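Local coordinates for endoglucanase (Thermotoga maritima, PDB 2FVG), which probably acts as a metal-dependent aminopeptidase of the M42 family, using two divalent metal cations per subunit, despite its endoglucanase name, at residues L7-G12 with V151-E156; Q97-K102 with I144-S149. All coordinates share one frame; numbering follows the deposited sequence.

Both contacts are partly buried, but the centre of contact 1 lies about 12 Å from the centre of the chain, that of contact 2 about 20 Å. Contact 2 belongs to the six-stranded antiparallel sheet, joining strands 95-98 and 147-150 through backbone hydrogen bonds, a tight valine pair and, at its exposed end, a salt bridge. Contact 1 sets helix 4-9 against residues 151-156, which lead from that sheet into the larger mixed sheet; here direct touching is van der Waals and waters carry the polar links. The chain thus passes straight from strand 147-150 of contact 2 into contact 1, and the two meet where Pro11 packs on Ser149 and Val151 on Gln97.

Contact 1. Residues L7-G12 with V151-E156; sequences LSMMPG and VSDYIE
The side chain of Met9, present as selenomethionine, lies over the backbone of Ser152 and Asp153 and crosses the side chain of Tyr154 at about a right angle. Its CG packs 3.9 Å from Tyr154 CB, with SE close by the same CB. A bend at the third torsion (chi3 66°) turns the methyl group toward the backbone of 151-156, bringing Met9 CE to 3.3 Å from Ser152 O. One residue earlier in helix 4-9, Ser8 CB approaches the Tyr154 ring obliquely, 4.0 Å from CD2. The far end of that ring is held by its own segment: Tyr154 OH donates to Glu156 OE2 at 2.8 Å, meeting the carboxylate on its anti side and 33° out of its plane. Asp153 OD1 accepts from Tyr154 N along a bent path, with an angle of 136° at the hydrogen.

Two waters supply the polar links. Water 1 donates both to Ser8 OG, at 2.6 Å, and to Asp153 O, while water 2 donates to Met9 O, at the end of the helix, and accepts from Ser152 N at 2.9 Å. Ser8 OG is bonded as well to Lys164 O, while Ser152 OG turns to Asn311 OD1, beyond the contact. The Ser152 side chain lies about 9 Å from that of His308, a predicted zinc ligand. With apolar side-chain packing on one hand and water bridges between main-chain and hydroxyl groups on the other, the chemistry implies a partly hydrated junction between the N-terminal helix and the connection joining the two sheets.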
loop_
_atom_site.group_PDB
_atom_site.type_symbol
_atom_site.label_atom_id
_atom_site.label_comp_id
_atom_site.label_asym_id
_atom_site.label_seq_id
_atom_site.Cartn_x
_atom_site.Cartn_y
_atom_site.Cartn_z
ATOM N N LEU A 7 -8.734 5.790 -2.096
ATOM C CA LEU A 7 -7.481 5.063 -2.293
ATOM C C LEU A 7 -7.720 3.574 -2.393
ATOM O O LEU A 7 -7.273 2.926 -3.342
ATOM C CB LEU A 7 -6.459 5.408 -1.208
ATOM C CG LEU A 7 -5.872 6.792 -1.487
ATOM C CD1 LEU A 7 -5.127 7.306 -0.295
ATOM C CD2 LEU A 7 -4.969 6.772 -2.764
ATOM N N SER A 8 -8.470 3.049 -1.436
ATOM C CA SER A 8 -8.825 1.639 -1.410
ATOM C C SER A 8 -9.535 1.151 -2.675
ATOM O O SER A 8 -9.130 0.153 -3.300
ATOM C CB SER A 8 -9.750 1.383 -0.218
ATOM O OG SER A 8 -10.361 0.113 -0.383
HETATM N N MSE A 9 -10.587 1.860 -3.061
HETATM C CA MSE A 9 -11.451 1.435 -4.179
HETATM C C MSE A 9 -10.875 1.578 -5.576
HETATM O O MSE A 9 -11.220 0.819 -6.486
HETATM C CB MSE A 9 -12.773 2.185 -4.118
HETATM C CG MSE A 9 -13.573 1.840 -2.898
HETATM SE SE MSE A 9 -15.309 2.691 -2.986
HETATM C CE MSE A 9 -16.028 1.650 -4.595
HETATM N N MSE A 10 -9.995 2.553 -5.725
HETATM C CA MSE A 10 -9.374 2.888 -6.990
HETATM C C MSE A 10 -8.501 1.763 -7.542
HETATM O O MSE A 10 -7.878 1.046 -6.764
HETATM C CB MSE A 10 -8.510 4.082 -6.686
HETATM C CG MSE A 10 -7.943 4.837 -7.804
HETATM SE SE MSE A 10 -7.187 6.337 -6.827
HETATM C CE MSE A 10 -8.888 7.352 -6.340
ATOM N N PRO A 11 -8.454 1.601 -8.890
ATOM C CA PRO A 11 -7.590 0.595 -9.464
ATOM C C PRO A 11 -6.156 1.111 -9.639
ATOM O O PRO A 11 -5.952 2.253 -10.056
ATOM C CB PRO A 11 -8.234 0.315 -10.836
ATOM C CG PRO A 11 -8.989 1.540 -11.188
ATOM C CD PRO A 11 -9.193 2.350 -9.928
ATOM N N GLY A 12 -5.183 0.259 -9.326
ATOM C CA GLY A 12 -3.750 0.568 -9.454
ATOM C C GLY A 12 -2.890 -0.684 -9.292
ATOM O O GLY A 12 -2.079 -0.814 -8.369
ATOM N N VAL A 151 -12.828 -5.587 -7.915
ATOM C CA VAL A 151 -13.808 -4.554 -7.629
ATOM C C VAL A 151 -14.218 -4.757 -6.176
ATOM O O VAL A 151 -14.470 -5.886 -5.735
ATOM C CB VAL A 151 -15.022 -4.627 -8.553
ATOM C CG1 VAL A 151 -16.192 -3.840 -7.966
ATOM C CG2 VAL A 151 -14.664 -4.108 -9.924
ATOM N N SER A 152 -14.244 -3.669 -5.424
ATOM C CA SER A 152 -14.659 -3.746 -4.049
ATOM C C SER A 152 -15.174 -2.412 -3.564
ATOM O O SER A 152 -14.789 -1.358 -4.067
ATOM C CB SER A 152 -13.522 -4.226 -3.150
ATOM O OG SER A 152 -14.029 -4.497 -1.857
ATOM N N ASP A 153 -16.065 -2.492 -2.590
ATOM C CA ASP A 153 -16.668 -1.354 -1.968
ATOM C C ASP A 153 -15.814 -1.055 -0.741
ATOM O O ASP A 153 -14.921 -1.818 -0.394
ATOM C CB ASP A 153 -18.093 -1.757 -1.572
ATOM C CG ASP A 153 -18.993 -0.571 -1.276
ATOM O OD1 ASP A 153 -18.501 0.585 -1.191
ATOM O OD2 ASP A 153 -20.212 -0.808 -1.127
ATOM N N TYR A 154 -16.039 0.079 -0.112
ATOM C CA TYR A 154 -15.336 0.428 1.102
ATOM C C TYR A 154 -16.394 0.780 2.128
ATOM O O TYR A 154 -17.129 1.737 1.948
ATOM C CB TYR A 154 -14.406 1.618 0.874
ATOM C CG TYR A 154 -13.784 2.179 2.140
ATOM C CD1 TYR A 154 -14.426 3.176 2.873
ATOM C CD2 TYR A 154 -12.550 1.728 2.591
ATOM C CE1 TYR A 154 -13.861 3.697 4.021
ATOM C CE2 TYR A 154 -11.971 2.240 3.721
ATOM C CZ TYR A 154 -12.629 3.220 4.442
ATOM O OH TYR A 154 -12.043 3.734 5.573
ATOM N N ILE A 155 -16.486 0.004 3.194
ATOM C CA ILE A 155 -17.454 0.294 4.247
ATOM C C ILE A 155 -16.737 0.533 5.556
ATOM O O ILE A 155 -15.795 -0.156 5.899
ATOM C CB ILE A 155 -18.572 -0.777 4.370
ATOM C CG1 ILE A 155 -17.973 -2.180 4.538
ATOM C CG2 ILE A 155 -19.472 -0.729 3.133
ATOM C CD1 ILE A 155 -18.978 -3.282 4.934
ATOM N N GLU A 156 -17.213 1.505 6.309
ATOM C CA GLU A 156 -16.559 1.910 7.529
ATOM C C GLU A 156 -17.609 2.074 8.619
ATOM O O GLU A 156 -18.511 2.899 8.469
ATOM C CB GLU A 156 -15.943 3.267 7.210
ATOM C CG GLU A 156 -15.006 3.913 8.181
ATOM C CD GLU A 156 -14.598 5.302 7.672
ATOM O OE1 GLU A 156 -15.454 6.219 7.708
ATOM O OE2 GLU A 156 -13.434 5.485 7.226
HETATM O O HOH W 1 -12.261 -1.275 -1.525
HETATM O O HOH W 2 -13.368 -1.038 -6.339
#

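Contact 2. Residues Q97-K102 with I144-S149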
loop_
_atom_site.group_PDB
_atom_site.type_symbol
_atom_site.label_atom_id
_atom_site.label_comp_id
_atom_site.label_asym_id
_atom_site.label_seq_id
_atom_site.Cartn_x
_atom_site.Cartn_y
_atom_site.Cartn_z
ATOM N N GLN A 97 -12.425 -5.503 -12.838
ATOM C CA GLN A 97 -12.702 -4.456 -13.812
ATOM C C GLN A 97 -11.517 -4.164 -14.706
ATOM O O GLN A 97 -10.378 -4.317 -14.288
ATOM C CB GLN A 97 -13.117 -3.162 -13.137
ATOM C CG GLN A 97 -11.973 -2.427 -12.494
ATOM C CD GLN A 97 -12.093 -0.931 -12.696
ATOM O OE1 GLN A 97 -11.323 -0.332 -13.464
ATOM N NE2 GLN A 97 -13.088 -0.328 -12.067
ATOM N N VAL A 98 -11.798 -3.768 -15.948
ATOM C CA VAL A 98 -10.764 -3.416 -16.916
ATOM C C VAL A 98 -11.272 -2.126 -17.530
ATOM O O VAL A 98 -12.373 -2.083 -18.076
ATOM C CB VAL A 98 -10.558 -4.515 -17.989
ATOM C CG1 VAL A 98 -9.510 -4.099 -19.040
ATOM C CG2 VAL A 98 -10.115 -5.795 -17.351
ATOM N N LYS A 99 -10.476 -1.073 -17.419
ATOM C CA LYS A 99 -10.853 0.253 -17.886
ATOM C C LYS A 99 -12.318 0.575 -17.603
ATOM O O LYS A 99 -13.099 0.869 -18.519
ATOM C CB LYS A 99 -10.448 0.465 -19.352
ATOM C CG LYS A 99 -8.920 0.501 -19.516
ATOM C CD LYS A 99 -8.461 0.728 -20.928
ATOM C CE LYS A 99 -8.944 -0.372 -21.847
ATOM N NZ LYS A 99 -8.342 -0.288 -23.217
ATOM N N ASN A 100 -12.675 0.493 -16.316
ATOM C CA ASN A 100 -14.019 0.831 -15.829
ATOM C C ASN A 100 -15.167 -0.065 -16.310
ATOM O O ASN A 100 -16.322 0.261 -16.110
ATOM C CB ASN A 100 -14.337 2.301 -16.132
ATOM C CG ASN A 100 -13.405 3.264 -15.413
ATOM O OD1 ASN A 100 -12.960 2.998 -14.292
ATOM N ND2 ASN A 100 -13.121 4.400 -16.050
ATOM N N LEU A 101 -14.835 -1.184 -16.946
ATOM C CA LEU A 101 -15.814 -2.152 -17.409
ATOM C C LEU A 101 -15.785 -3.320 -16.421
ATOM O O LEU A 101 -14.771 -3.992 -16.302
ATOM C CB LEU A 101 -15.447 -2.626 -18.820
ATOM C CG LEU A 101 -16.399 -3.585 -19.518
ATOM C CD1 LEU A 101 -17.661 -2.854 -19.935
ATOM C CD2 LEU A 101 -15.717 -4.157 -20.725
ATOM N N LYS A 102 -16.890 -3.555 -15.716
ATOM C CA LYS A 102 -16.957 -4.641 -14.726
ATOM C C LYS A 102 -17.171 -6.045 -15.320
ATOM O O LYS A 102 -17.893 -6.223 -16.301
ATOM C CB LYS A 102 -17.989 -4.323 -13.638
ATOM C CG LYS A 102 -17.614 -3.080 -12.839
ATOM C CD LYS A 102 -18.459 -2.881 -11.582
ATOM C CE LYS A 102 -18.207 -1.482 -11.001
ATOM N N ILE A 144 -5.460 -6.818 -25.160
ATOM C CA ILE A 144 -4.370 -7.623 -24.593
ATOM C C ILE A 144 -3.421 -6.641 -23.931
ATOM O O ILE A 144 -3.060 -5.623 -24.524
ATOM C CB ILE A 144 -3.573 -8.441 -25.662
ATOM C CG1 ILE A 144 -4.400 -9.592 -26.242
ATOM C CG2 ILE A 144 -2.262 -9.024 -25.076
ATOM C CD1 ILE A 144 -5.435 -9.191 -27.268
ATOM N N GLY A 145 -3.066 -6.912 -22.682
ATOM C CA GLY A 145 -2.153 -6.044 -21.968
ATOM C C GLY A 145 -2.789 -5.107 -20.977
ATOM O O GLY A 145 -2.070 -4.492 -20.175
ATOM N N ASP A 146 -4.119 -4.967 -21.025
ATOM C CA ASP A 146 -4.813 -4.118 -20.064
ATOM C C ASP A 146 -4.744 -4.725 -18.671
ATOM O O ASP A 146 -4.673 -5.942 -18.515
ATOM C CB ASP A 146 -6.281 -3.868 -20.447
ATOM C CG ASP A 146 -6.441 -2.981 -21.696
ATOM O OD1 ASP A 146 -5.478 -2.269 -22.089
ATOM O OD2 ASP A 146 -7.551 -3.004 -22.294
ATOM N N TYR A 147 -4.775 -3.863 -17.670
ATOM C CA TYR A 147 -4.725 -4.291 -16.281
ATOM C C TYR A 147 -6.123 -4.485 -15.696
ATOM O O TYR A 147 -7.027 -3.655 -15.879
ATOM C CB TYR A 147 -3.871 -3.330 -15.452
ATOM C CG TYR A 147 -2.403 -3.473 -15.769
ATOM C CD1 TYR A 147 -1.599 -4.339 -15.030
ATOM C CD2 TYR A 147 -1.821 -2.777 -16.833
ATOM C CE1 TYR A 147 -0.238 -4.506 -15.334
ATOM C CE2 TYR A 147 -0.454 -2.936 -17.151
ATOM C CZ TYR A 147 0.325 -3.805 -16.396
ATOM O OH TYR A 147 1.661 -3.970 -16.682
ATOM N N VAL A 148 -6.271 -5.603 -15.000
ATOM C CA VAL A 148 -7.520 -6.024 -14.393
ATOM C C VAL A 148 -7.402 -5.909 -12.889
ATOM O O VAL A 148 -6.493 -6.472 -12.302
ATOM C CB VAL A 148 -7.766 -7.517 -14.721
ATOM C CG1 VAL A 148 -9.088 -7.987 -14.148
ATOM C CG2 VAL A 148 -7.695 -7.765 -16.250
ATOM N N SER A 149 -8.291 -5.162 -12.248
ATOM C CA SER A 149 -8.217 -5.098 -10.798
ATOM C C SER A 149 -9.495 -5.661 -10.183
ATOM O O SER A 149 -10.514 -5.794 -10.866
ATOM C CB SER A 149 -7.953 -3.675 -10.338
ATOM O OG SER A 149 -8.987 -2.819 -10.740
HETATM O O HOH W 3 -7.591 -1.195 -16.872
#
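Gln97, Val98 and Asp146 bury the most surface where strand 95-98 runs antiparallel to strand 147-150. Gln97 forms a hydrogen-bonded pair with Ser149: Gln97 N reaches Ser149 O at 2.8 Å, and Ser149 N returns to Gln97 O at 3.0 Å. The Gln97 side chain starts between its own N and carbonyl carbon (chi1 75°), which sets CG 3.5 Å from Ser149 OG, and OE1 accepts from Asn100 N, with the donor 62° out of the amide carbonyl plane. Putting an alanine at Gln97 would probably cost Asn100 N this acceptor and remove the CG packing against Ser149 OG.

Val98 points to the other face of the sheet. Its CG2 presses on Val148 CG2 at 3.3 Å, tighter than normal carbon packing, while CG1 rests 3.5 Å from Asp146 CB. Beyond these pairs, water 3 bridges Lys99 N and Tyr147 O. Lys99, bent at its third torsion, crosses the Asp146 side chain at about a right angle and brings NZ to OD2 (3.0 Å), a salt bridge whose hydrogen bond is weak; OD2 also accepts from Ser143 N. Val98 to Leu101 forms a type I' turn closed by reciprocal backbone bonds, the tight reversal characteristic of two-residue beta-hairpins, and strand 147-150 extends this hairpin into the six-stranded antiparallel sheet.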